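Local coordinates for protein paenibacillus xanthan lyase (Paenibacillus, PDB 6F2P) that probably cleaves the polysaccharide xanthan by beta-elimination, as a lyase of polysaccharide lyase family 8 that carries several calcium ions, at residues A[635-647]-A[650-663]. Numbering follows the deposited sequence.
Sequences PQISILENSSSAQ and KETQLNVTGINFWN. With CA (calcium ion), chain B.
Q647 and W662 meet at one end of two successive antiparallel hairpins that share strand 646-651, Q636 and E651 at a calcium ion at the other. W662 NE1 donates to Q647 OE1 over 2.9 Å; the bond leaves close to the indole plane but is bent, 134° at the hydrogen, and arrives above the amide plane. The same oxygen is hydrogen-bonded to S485, while Q647 NE2 donates almost straight to N642 OD1 at 3.1 Å, so both ends of the buried amide are gripped and its rotation is fixed. The chain reaches the indole edge because CG lies beside the backbone N (chi1 -65°) and the rest runs on extended. A leucine here would probably leave W662 NE1 and N642 OD1 without these partners and take from S485 one of its contacts. Backbone bonds tie Q647 to N660 in both directions, N660 N reaching Q647 O at 2.9 Å, and A646 beside them faces F661. At the calcium, Q636 OE1 binds at 2.3 Å and E651 OE1 at 2.2 Å. The two side chains lie alongside each other, amide and carboxylate planes 84° apart, and D490, D491 and E492 contribute to the same site. Q636 O receives T652 N, and S638 pairs with K650. Strand 646-651 is central to a meander, between edge strand 637-642 and strand 656-661, which continues the C-terminal beta-sandwich sheet to strand 678-684; I659 and F661 pack on strand 667-669, and Q647 on strand 493-501.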
loop_
_atom_site.group_PDB
_atom_site.type_symbol
_atom_site.label_atom_id
_atom_site.label_comp_id
_atom_site.label_asym_id
_atom_site.label_seq_id
_atom_site.Cartn_x
_atom_site.Cartn_y
_atom_site.Cartn_z
ATOM N N PRO A 635 11.372 -22.795 18.808
ATOM C CA PRO A 635 10.769 -21.609 18.191
ATOM C C PRO A 635 9.394 -21.915 17.654
ATOM O O PRO A 635 9.199 -22.982 17.087
ATOM C CB PRO A 635 11.708 -21.301 17.021
ATOM C CG PRO A 635 12.983 -21.983 17.356
ATOM C CD PRO A 635 12.601 -23.209 18.116
ATOM N N GLN A 636 8.465 -20.980 17.822
ATOM C CA GLN A 636 7.126 -21.129 17.278
ATOM C C GLN A 636 7.078 -20.678 15.814
ATOM O O GLN A 636 6.007 -20.655 15.209
ATOM C CB GLN A 636 6.119 -20.328 18.101
ATOM C CG GLN A 636 6.256 -20.478 19.607
ATOM C CD GLN A 636 5.448 -19.439 20.350
ATOM O OE1 GLN A 636 4.734 -18.650 19.743
ATOM N NE2 GLN A 636 5.565 -19.423 21.667
ATOM N N ILE A 637 8.231 -20.316 15.247
ATOM C CA ILE A 637 8.301 -19.956 13.826
ATOM C C ILE A 637 9.316 -20.805 13.063
ATOM O O ILE A 637 10.288 -21.294 13.639
ATOM C CB ILE A 637 8.636 -18.457 13.607
ATOM C CG1 ILE A 637 10.002 -18.120 14.205
ATOM C CG2 ILE A 637 7.544 -17.556 14.186
ATOM C CD1 ILE A 637 11.101 -17.980 13.175
ATOM N N SER A 638 9.089 -20.976 11.765
ATOM C CA SER A 638 10.046 -21.676 10.917
ATOM C C SER A 638 10.290 -20.905 9.637
ATOM O O SER A 638 9.368 -20.625 8.880
ATOM C CB SER A 638 9.570 -23.086 10.607
ATOM O OG SER A 638 9.511 -23.832 11.805
ATOM N N ILE A 639 11.540 -20.546 9.400
ATOM C CA ILE A 639 11.864 -19.792 8.209
ATOM C C ILE A 639 11.969 -20.781 7.063
ATOM O O ILE A 639 12.833 -21.654 7.063
ATOM C CB ILE A 639 13.147 -18.962 8.413
ATOM C CG1 ILE A 639 12.889 -17.888 9.478
ATOM C CG2 ILE A 639 13.586 -18.314 7.120
ATOM C CD1 ILE A 639 14.135 -17.236 10.017
ATOM N N LEU A 640 11.050 -20.660 6.111
ATOM C CA LEU A 640 10.954 -21.603 5.009
ATOM C C LEU A 640 11.994 -21.289 3.958
ATOM O O LEU A 640 12.523 -22.193 3.305
ATOM C CB LEU A 640 9.556 -21.562 4.387
ATOM C CG LEU A 640 8.407 -21.789 5.375
ATOM C CD1 LEU A 640 7.066 -21.767 4.669
ATOM C CD2 LEU A 640 8.587 -23.089 6.145
ATOM N N GLU A 641 12.269 -19.997 3.797
ATOM C CA GLU A 641 13.248 -19.515 2.833
ATOM C C GLU A 641 13.577 -18.082 3.163
ATOM O O GLU A 641 12.724 -17.340 3.638
ATOM C CB GLU A 641 12.694 -19.575 1.409
ATOM C CG GLU A 641 13.669 -19.113 0.328
ATOM C CD GLU A 641 13.151 -19.379 -1.072
ATOM O OE1 GLU A 641 13.813 -18.966 -2.049
ATOM O OE2 GLU A 641 12.077 -20.002 -1.197
ATOM N N ASN A 642 14.822 -17.702 2.920
ATOM C CA ASN A 642 15.229 -16.312 3.016
ATOM C C ASN A 642 16.257 -16.022 1.930
ATOM O O ASN A 642 17.469 -16.065 2.171
ATOM C CB ASN A 642 15.785 -16.027 4.403
ATOM C CG ASN A 642 16.305 -14.620 4.540
ATOM O OD1 ASN A 642 15.866 -13.714 3.839
ATOM N ND2 ASN A 642 17.261 -14.433 5.438
ATOM N N SER A 643 15.762 -15.765 0.724
ATOM C CA SER A 643 16.623 -15.516 -0.421
ATOM C C SER A 643 16.126 -14.300 -1.183
ATOM O O SER A 643 15.145 -13.668 -0.792
ATOM C CB SER A 643 16.623 -16.718 -1.359
ATOM O OG SER A 643 15.400 -16.793 -2.071
ATOM N N SER A 644 16.802 -13.991 -2.283
ATOM C CA SER A 644 16.427 -12.869 -3.126
ATOM C C SER A 644 15.230 -13.234 -4.010
ATOM O O SER A 644 14.696 -12.401 -4.743
ATOM C CB SER A 644 17.618 -12.447 -3.988
ATOM O OG SER A 644 17.972 -13.493 -4.873
ATOM N N SER A 645 14.802 -14.485 -3.938
ATOM C CA SER A 645 13.699 -14.920 -4.774
ATOM C C SER A 645 12.416 -14.892 -3.955
ATOM O O SER A 645 11.345 -14.557 -4.476
ATOM C CB SER A 645 13.966 -16.307 -5.360
ATOM O OG SER A 645 12.907 -16.704 -6.216
ATOM N N ALA A 646 12.533 -15.221 -2.671
ATOM C CA ALA A 646 11.388 -15.196 -1.770
ATOM C C ALA A 646 11.829 -15.230 -0.324
ATOM O O ALA A 646 12.934 -15.679 -0.010
ATOM C CB ALA A 646 10.454 -16.371 -2.053
ATOM N N GLN A 647 10.948 -14.773 0.555
ATOM C CA GLN A 647 11.210 -14.783 1.983
ATOM C C GLN A 647 9.943 -15.261 2.655
ATOM O O GLN A 647 8.883 -14.655 2.503
ATOM C CB GLN A 647 11.597 -13.379 2.483
ATOM C CG GLN A 647 12.909 -12.885 1.897
ATOM C CD GLN A 647 13.207 -11.449 2.237
ATOM O OE1 GLN A 647 12.534 -10.530 1.761
ATOM N NE2 GLN A 647 14.227 -11.238 3.063
ATOM N N LYS A 650 6.669 -19.367 8.643
ATOM C CA LYS A 650 5.453 -19.999 9.137
ATOM C C LYS A 650 5.466 -20.008 10.665
ATOM O O LYS A 650 6.444 -20.414 11.277
ATOM C CB LYS A 650 5.326 -21.429 8.592
ATOM C CG LYS A 650 4.239 -22.275 9.274
ATOM C CD LYS A 650 3.822 -23.469 8.420
ATOM C CE LYS A 650 2.601 -24.197 9.013
ATOM N NZ LYS A 650 2.020 -25.233 8.087
ATOM N N GLU A 651 4.388 -19.534 11.272
ATOM C CA GLU A 651 4.216 -19.662 12.711
ATOM C C GLU A 651 3.469 -20.966 12.936
ATOM O O GLU A 651 2.299 -21.078 12.576
ATOM C CB GLU A 651 3.411 -18.487 13.255
ATOM C CG GLU A 651 3.764 -18.081 14.681
ATOM C CD GLU A 651 2.982 -18.852 15.743
ATOM O OE1 GLU A 651 3.193 -18.563 16.938
ATOM O OE2 GLU A 651 2.162 -19.735 15.392
ATOM N N THR A 652 4.143 -21.949 13.523
ATOM C CA THR A 652 3.614 -23.315 13.577
ATOM C C THR A 652 2.522 -23.556 14.617
ATOM O O THR A 652 1.857 -24.592 14.585
ATOM C CB THR A 652 4.732 -24.345 13.780
ATOM O OG1 THR A 652 5.394 -24.094 15.028
ATOM C CG2 THR A 652 5.734 -24.269 12.629
ATOM N N GLN A 653 2.344 -22.619 15.539
ATOM C CA GLN A 653 1.247 -22.707 16.489
ATOM C C GLN A 653 -0.029 -22.248 15.809
ATOM O O GLN A 653 -1.067 -22.900 15.903
ATOM C CB GLN A 653 1.501 -21.806 17.698
ATOM C CG GLN A 653 2.787 -22.093 18.429
ATOM C CD GLN A 653 2.594 -23.061 19.575
ATOM O OE1 GLN A 653 2.696 -22.678 20.745
ATOM N NE2 GLN A 653 2.317 -24.327 19.250
ATOM N N LEU A 654 0.055 -21.110 15.127
ATOM C CA LEU A 654 -1.104 -20.502 14.480
ATOM C C LEU A 654 -1.418 -21.166 13.141
ATOM O O LEU A 654 -2.511 -21.000 12.585
ATOM C CB LEU A 654 -0.840 -19.016 14.243
ATOM C CG LEU A 654 -0.701 -18.099 15.454
ATOM C CD1 LEU A 654 -0.338 -16.697 14.996
ATOM C CD2 LEU A 654 -2.003 -18.087 16.218
ATOM N N ASN A 655 -0.448 -21.910 12.627
ATOM C CA ASN A 655 -0.492 -22.382 11.250
ATOM C C ASN A 655 -0.790 -21.247 10.267
ATOM O O ASN A 655 -1.585 -21.390 9.333
ATOM C CB ASN A 655 -1.467 -23.551 11.112
ATOM C CG ASN A 655 -1.032 -24.749 11.930
ATOM O OD1 ASN A 655 0.090 -25.244 11.770
ATOM N ND2 ASN A 655 -1.899 -25.201 12.838
ATOM N N VAL A 656 -0.138 -20.112 10.511
ATOM C CA VAL A 656 -0.188 -18.961 9.617
ATOM C C VAL A 656 1.157 -18.832 8.918
ATOM O O VAL A 656 2.206 -18.863 9.566
ATOM C CB VAL A 656 -0.468 -17.665 10.386
ATOM C CG1 VAL A 656 -0.223 -16.453 9.491
ATOM C CG2 VAL A 656 -1.888 -17.663 10.928
ATOM N N THR A 657 1.130 -18.711 7.596
ATOM C CA THR A 657 2.360 -18.566 6.830
ATOM C C THR A 657 2.331 -17.246 6.081
ATOM O O THR A 657 1.308 -16.872 5.518
ATOM C CB THR A 657 2.529 -19.710 5.808
ATOM O OG1 THR A 657 2.315 -20.980 6.449
ATOM C CG2 THR A 657 3.909 -19.673 5.193
ATOM N N GLY A 658 3.449 -16.529 6.094
ATOM C CA GLY A 658 3.582 -15.314 5.310
ATOM C C GLY A 658 4.686 -15.493 4.282
ATOM O O GLY A 658 5.742 -16.064 4.585
ATOM N N ILE A 659 4.448 -15.023 3.059
ATOM C CA ILE A 659 5.447 -15.126 2.002
ATOM C C ILE A 659 5.538 -13.864 1.154
ATOM O O ILE A 659 4.522 -13.357 0.691
ATOM C CB ILE A 659 5.113 -16.253 1.024
ATOM C CG1 ILE A 659 4.802 -17.559 1.765
ATOM C CG2 ILE A 659 6.248 -16.417 0.014
ATOM C CD1 ILE A 659 4.351 -18.687 0.854
ATOM N N ASN A 660 6.756 -13.367 0.941
ATOM C CA ASN A 660 6.983 -12.324 -0.048
ATOM C C ASN A 660 7.690 -12.885 -1.290
ATOM O O ASN A 660 8.757 -13.490 -1.185
ATOM C CB ASN A 660 7.785 -11.167 0.547
ATOM C CG ASN A 660 7.000 -10.371 1.591
ATOM O OD1 ASN A 660 5.769 -10.303 1.545
ATOM N ND2 ASN A 660 7.720 -9.755 2.533
ATOM N N PHE A 661 7.077 -12.690 -2.456
ATOM C CA PHE A 661 7.649 -13.096 -3.735
ATOM C C PHE A 661 8.254 -11.892 -4.462
ATOM O O PHE A 661 7.550 -10.919 -4.758
ATOM C CB PHE A 661 6.567 -13.705 -4.624
ATOM C CG PHE A 661 6.075 -15.048 -4.167
ATOM C CD1 PHE A 661 6.758 -16.204 -4.510
ATOM C CD2 PHE A 661 4.914 -15.162 -3.421
ATOM C CE1 PHE A 661 6.301 -17.455 -4.104
ATOM C CE2 PHE A 661 4.452 -16.403 -3.015
ATOM C CZ PHE A 661 5.146 -17.550 -3.360
ATOM N N TRP A 662 9.544 -11.972 -4.776
ATOM C CA TRP A 662 10.289 -10.824 -5.302
ATOM C C TRP A 662 10.380 -10.720 -6.827
ATOM O O TRP A 662 10.736 -9.665 -7.355
ATOM C CB TRP A 662 11.699 -10.798 -4.707
ATOM C CG TRP A 662 11.700 -10.529 -3.240
ATOM C CD1 TRP A 662 12.018 -11.404 -2.246
ATOM C CD2 TRP A 662 11.349 -9.299 -2.595
ATOM N NE1 TRP A 662 11.891 -10.797 -1.021
ATOM C CE2 TRP A 662 11.484 -9.502 -1.208
ATOM C CE3 TRP A 662 10.943 -8.042 -3.056
ATOM C CZ2 TRP A 662 11.223 -8.497 -0.278
ATOM C CZ3 TRP A 662 10.687 -7.046 -2.131
ATOM C CH2 TRP A 662 10.823 -7.281 -0.758
ATOM N N ASN A 663 10.068 -11.804 -7.533
ATOM C CA ASN A 663 10.266 -11.836 -8.978
ATOM C C ASN A 663 8.984 -12.068 -9.767
ATOM O O ASN A 663 8.032 -12.674 -9.270
ATOM C CB ASN A 663 11.302 -12.895 -9.354
ATOM C CG ASN A 663 12.639 -12.673 -8.671
ATOM O OD1 ASN A 663 13.151 -13.563 -7.997
ATOM N ND2 ASN A 663 13.213 -11.485 -8.845
HETATM CA CA CA B . 3.620 -17.064 18.541
HETATM O O HOH W 1 16.247 -14.167 -7.141
HETATM O O HOH W 2 9.562 -14.189 -6.832
#